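Local coordinates for poly-gamma-glutamate hydrolase (PDB 3A9L), which hydrolyses the gamma-glutamyl linkages of bacterial poly-gamma-glutamate and is a bacteriophage peptidase that carries a zinc ion, at residues E17-A22 and S75-V79; Q30-Y36 and T59-Y64. All coordinates share one frame; numbering follows the deposited sequence.

Contact 1 (E17-A22 and S75-V79); sequences ETVGVA and SRLHV. With PO4 (phosphate ion), chain D.
Glu17 and Arg76 form a two-pronged salt bridge at one end of the mixed sheet of this open alpha/beta fold. Residues 17-22 lead from helix 10-16 into strand 23-29; residues 75-77 form the end of a 3-10 turn in the loop that follows the antiparallel neighbour strand 62-68. In the charged pair, Arg76 NE gives a hydrogen bond to Glu17 OE2 over 2.9 Å, although the position of this oxygen is less certain. The second prong runs from Arg76 NH2 to Glu17 OE1 at 3.2 Å, nearly straight (161°) and on the syn side of the oxygen. The carboxylate thus sits at the edge of the guanidinium, their planes 30° apart. Arg76 reaches it with an extended chain from CG to NE, whereas Glu17 bends at chi2 (-72°) to turn its carboxylate upon the arginine.

Apolar contacts lie beside this bridge. One methyl of Leu77, CD2, packs on Glu17 CG at 3.8 Å and on Ala22 CB at 4.0 Å. The other, CD1, approaches Ala22 O to 3.0 Å, tight for a methyl against a carbonyl oxygen.

Beyond the leucine, the loop turns toward the zinc site. The His78 ring meets that of the zinc ligand His40, whose NE2 is hydrogen-bonded to Val79 O, a second-shell contact that probably helps orient the His40 imidazole. A phosphate, probably from the crystallisation liquor, lies at the His78 ring edge and is shared with Thr80 and Ser81; His78 NE2 donates to its O4 at 2.7 Å.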
# COMPACT_ATOMS: atom_id res chain seq x y z
N GLU A 17 -2.79 -16.18 12.03
CA GLU A 17 -2.26 -14.94 12.61
C GLU A 17 -3.28 -13.85 12.42
O GLU A 17 -4.16 -13.99 11.58
CB GLU A 17 -0.95 -14.56 11.94
CG GLU A 17 0.12 -15.65 12.05
CD GLU A 17 0.68 -15.77 13.47
OE1 GLU A 17 0.45 -14.88 14.33
OE2 GLU A 17 1.40 -16.76 13.71
N THR A 18 -3.20 -12.78 13.21
CA THR A 18 -4.16 -11.64 13.16
C THR A 18 -3.52 -10.47 12.42
O THR A 18 -2.46 -10.02 12.78
CB THR A 18 -4.57 -11.25 14.62
OG1 THR A 18 -5.46 -12.25 15.11
CG2 THR A 18 -5.26 -9.86 14.74
N VAL A 19 -4.16 -9.99 11.36
CA VAL A 19 -3.56 -8.88 10.63
C VAL A 19 -3.58 -7.62 11.49
O VAL A 19 -4.52 -7.39 12.27
CB VAL A 19 -4.21 -8.68 9.27
CG1 VAL A 19 -5.66 -8.27 9.42
CG2 VAL A 19 -3.42 -7.67 8.43
N GLY A 20 -2.52 -6.83 11.38
CA GLY A 20 -2.37 -5.62 12.18
C GLY A 20 -1.97 -5.89 13.63
O GLY A 20 -1.80 -4.94 14.40
N VAL A 21 -1.83 -7.18 14.00
CA VAL A 21 -1.20 -7.55 15.26
C VAL A 21 0.15 -8.29 15.05
O VAL A 21 1.18 -7.82 15.53
CB VAL A 21 -2.15 -8.31 16.25
CG1 VAL A 21 -1.36 -8.82 17.45
CG2 VAL A 21 -3.30 -7.42 16.72
N ALA A 22 0.15 -9.42 14.35
CA ALA A 22 1.42 -10.10 13.97
C ALA A 22 2.03 -9.64 12.63
O ALA A 22 3.25 -9.75 12.41
CB ALA A 22 1.24 -11.62 13.96
N SER A 75 10.11 -14.72 13.20
CA SER A 75 10.57 -15.79 12.32
C SER A 75 9.46 -16.77 11.99
O SER A 75 9.53 -17.47 10.98
CB SER A 75 11.76 -16.54 12.91
OG SER A 75 11.41 -17.04 14.16
N ARG A 76 8.45 -16.85 12.85
CA ARG A 76 7.29 -17.71 12.60
C ARG A 76 6.43 -17.18 11.45
O ARG A 76 5.60 -17.90 10.90
CB ARG A 76 6.45 -17.92 13.89
CG ARG A 76 5.50 -16.83 14.30
CD ARG A 76 4.54 -17.35 15.39
NE ARG A 76 3.47 -16.40 15.68
CZ ARG A 76 3.47 -15.53 16.70
NH1 ARG A 76 4.49 -15.47 17.55
NH2 ARG A 76 2.42 -14.72 16.88
N LEU A 77 6.65 -15.91 11.10
CA LEU A 77 5.92 -15.30 10.00
C LEU A 77 6.69 -15.48 8.68
O LEU A 77 6.28 -14.96 7.62
CB LEU A 77 5.68 -13.83 10.32
CG LEU A 77 4.99 -13.53 11.65
CD1 LEU A 77 5.14 -12.05 11.95
CD2 LEU A 77 3.50 -13.94 11.62
N HIS A 78 7.79 -16.23 8.75
CA HIS A 78 8.64 -16.45 7.59
C HIS A 78 8.09 -17.55 6.71
O HIS A 78 7.99 -18.70 7.14
CB HIS A 78 10.09 -16.73 8.01
CG HIS A 78 11.02 -16.97 6.86
ND1 HIS A 78 11.25 -18.24 6.34
CD2 HIS A 78 11.79 -16.13 6.13
CE1 HIS A 78 12.11 -18.16 5.35
NE2 HIS A 78 12.46 -16.89 5.20
N VAL A 79 7.73 -17.18 5.48
CA VAL A 79 7.42 -18.14 4.45
C VAL A 79 8.44 -17.96 3.32
O VAL A 79 8.50 -16.93 2.64
CB VAL A 79 5.93 -18.06 4.00
CG1 VAL A 79 5.67 -18.91 2.78
CG2 VAL A 79 5.00 -18.56 5.16
P PO4 D . 14.27 -17.02 2.10
O1 PO4 D . 13.89 -18.42 2.52
O2 PO4 D . 15.66 -16.96 1.48
O3 PO4 D . 13.26 -16.63 1.06
O4 PO4 D . 14.22 -16.08 3.28

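Contact 2 (Q30-Y36 and T59-Y64); sequences QNPSMIY and TGGSLY
Tyr36 presents its ring edge to Gly61, with CD2 4.2 Å from Gly61 CA, while Met34 SD lies over one face, 4.1 Å above the plane and offset toward the rim. Thr59 approaches the ring obliquely, its OG1 3.3 Å from Tyr36 CE2; that hydroxyl also accepts from Gly61 N in an ST turn and is hydrogen-bonded to Val55 O. The phenol OH is hydrogen-bonded to Glu203.

The Gln30 amide gives NE2 to Gly61 O at 2.7 Å. The acceptor lies almost in the amide plane, but the donor stands 39° above the carbonyl plane.

The strands pair in parallel, Ile35 with Ser62 and Tyr36 with Leu63, as the two strands of a beta-alpha-beta unit linked through helix 48-59. Ser62 N bonds to Met34 O, and Tyr36 N returns to Ser62 O at 2.9 Å.

Ser62 OG, set anti to its own carbonyl carbon (chi1 -57°), accepts at 3.0 Å from the backbone N-H of Gln30, and weakly from that of Asn31, in the turn that precedes strand 34-42. With His96 NE2 as a further hydrogen-bonding partner, this buried hydroxyl ties that turn to the start of strand 62-68.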
# COMPACT_ATOMS: atom_id res chain seq x y z
N GLN A 30 3.03 2.09 -8.73
CA GLN A 30 3.30 3.42 -9.24
C GLN A 30 4.29 3.41 -10.40
O GLN A 30 4.74 4.45 -10.85
CB GLN A 30 3.77 4.36 -8.11
CG GLN A 30 5.15 4.04 -7.50
CD GLN A 30 5.68 5.14 -6.60
OE1 GLN A 30 5.09 6.23 -6.48
NE2 GLN A 30 6.80 4.87 -5.94
N ASN A 31 4.61 2.22 -10.89
CA ASN A 31 5.56 2.05 -11.99
C ASN A 31 5.19 0.82 -12.83
O ASN A 31 4.88 -0.24 -12.26
CB ASN A 31 6.99 1.94 -11.43
CG ASN A 31 8.07 2.18 -12.49
OD1 ASN A 31 8.56 1.23 -13.12
ND2 ASN A 31 8.46 3.44 -12.69
N PRO A 32 5.19 0.95 -14.19
CA PRO A 32 4.99 -0.18 -15.10
C PRO A 32 6.14 -1.20 -15.15
O PRO A 32 5.90 -2.38 -15.44
CB PRO A 32 4.89 0.51 -16.47
CG PRO A 32 5.60 1.81 -16.28
CD PRO A 32 5.24 2.23 -14.92
N SER A 33 7.34 -0.76 -14.82
CA SER A 33 8.57 -1.51 -15.12
C SER A 33 9.22 -2.24 -13.97
O SER A 33 9.75 -3.34 -14.18
CB SER A 33 9.62 -0.61 -15.75
OG SER A 33 9.18 -0.17 -17.01
N MET A 34 9.21 -1.63 -12.78
CA MET A 34 10.03 -2.07 -11.65
C MET A 34 9.33 -2.04 -10.29
O MET A 34 8.65 -1.06 -9.94
CB MET A 34 11.31 -1.22 -11.59
CG MET A 34 12.31 -1.60 -10.50
SD MET A 34 12.75 -3.35 -10.51
CE MET A 34 14.05 -3.39 -11.70
N ILE A 35 9.52 -3.11 -9.50
CA ILE A 35 8.91 -3.19 -8.18
C ILE A 35 9.96 -3.71 -7.18
O ILE A 35 10.61 -4.71 -7.41
CB ILE A 35 7.66 -4.13 -8.17
CG1 ILE A 35 7.08 -4.25 -6.76
CG2 ILE A 35 7.99 -5.51 -8.80
CD1 ILE A 35 5.76 -5.07 -6.64
N TYR A 36 10.14 -2.97 -6.09
CA TYR A 36 11.06 -3.35 -5.06
C TYR A 36 10.27 -3.83 -3.90
O TYR A 36 9.32 -3.18 -3.47
CB TYR A 36 11.89 -2.14 -4.65
CG TYR A 36 12.76 -1.63 -5.75
CD1 TYR A 36 13.91 -2.33 -6.12
CD2 TYR A 36 12.45 -0.46 -6.43
CE1 TYR A 36 14.74 -1.86 -7.12
CE2 TYR A 36 13.29 0.01 -7.46
CZ TYR A 36 14.44 -0.71 -7.77
OH TYR A 36 15.28 -0.29 -8.77
N THR A 59 13.84 5.99 -6.56
CA THR A 59 13.56 5.48 -7.92
C THR A 59 12.18 5.80 -8.46
O THR A 59 12.00 5.94 -9.67
CB THR A 59 13.76 3.94 -8.01
OG1 THR A 59 12.92 3.30 -7.03
CG2 THR A 59 15.22 3.54 -7.71
N GLY A 60 11.20 5.89 -7.57
CA GLY A 60 9.78 5.90 -7.98
C GLY A 60 9.30 4.51 -8.40
O GLY A 60 8.30 4.37 -9.10
N GLY A 61 10.06 3.47 -8.01
CA GLY A 61 9.64 2.09 -8.23
C GLY A 61 8.40 1.81 -7.41
O GLY A 61 8.12 2.54 -6.48
N SER A 62 7.61 0.80 -7.80
CA SER A 62 6.53 0.32 -6.95
C SER A 62 7.15 -0.40 -5.73
O SER A 62 8.34 -0.77 -5.75
CB SER A 62 5.58 -0.64 -7.67
OG SER A 62 5.00 -0.11 -8.85
N LEU A 63 6.33 -0.56 -4.69
CA LEU A 63 6.73 -1.12 -3.40
C LEU A 63 5.71 -2.17 -2.99
O LEU A 63 4.51 -2.02 -3.22
CB LEU A 63 6.76 0.00 -2.34
CG LEU A 63 6.87 -0.25 -0.83
CD1 LEU A 63 7.51 0.95 -0.09
CD2 LEU A 63 5.54 -0.65 -0.18
N TYR A 64 6.21 -3.25 -2.37
CA TYR A 64 5.34 -4.20 -1.67
C TYR A 64 6.13 -4.69 -0.50
O TYR A 64 7.30 -4.99 -0.68
CB TYR A 64 5.01 -5.39 -2.56
CG TYR A 64 4.33 -6.51 -1.79
CD1 TYR A 64 5.09 -7.47 -1.10
CD2 TYR A 64 2.96 -6.60 -1.74
CE1 TYR A 64 4.49 -8.47 -0.42
CE2 TYR A 64 2.34 -7.62 -1.06
CZ TYR A 64 3.11 -8.54 -0.40
OH TYR A 64 2.53 -9.54 0.31

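In the fold
Contact 1 and contact 2 lie 25 Å apart between centres, their nearest atoms about 10 Å apart. Along the chain the order is 17-22, 30-36, 59-64, 75-79, placing both segments of contact 2 between those of contact 1. Strand 62-68 connects them: it starts in contact 2, parallel to strand 34-42, and leads on toward the loop of contact 1, while strand 23-29, antiparallel on its other side, runs from contact 1 toward contact 2. The two contacts therefore join chain segments near opposite ends of this strand pair. Contact 1 touches the zinc ligand His40 through Val79; in contact 2 the Tyr64 side chain is about 9 Å from that of His40. Both contacts meet the second subunit.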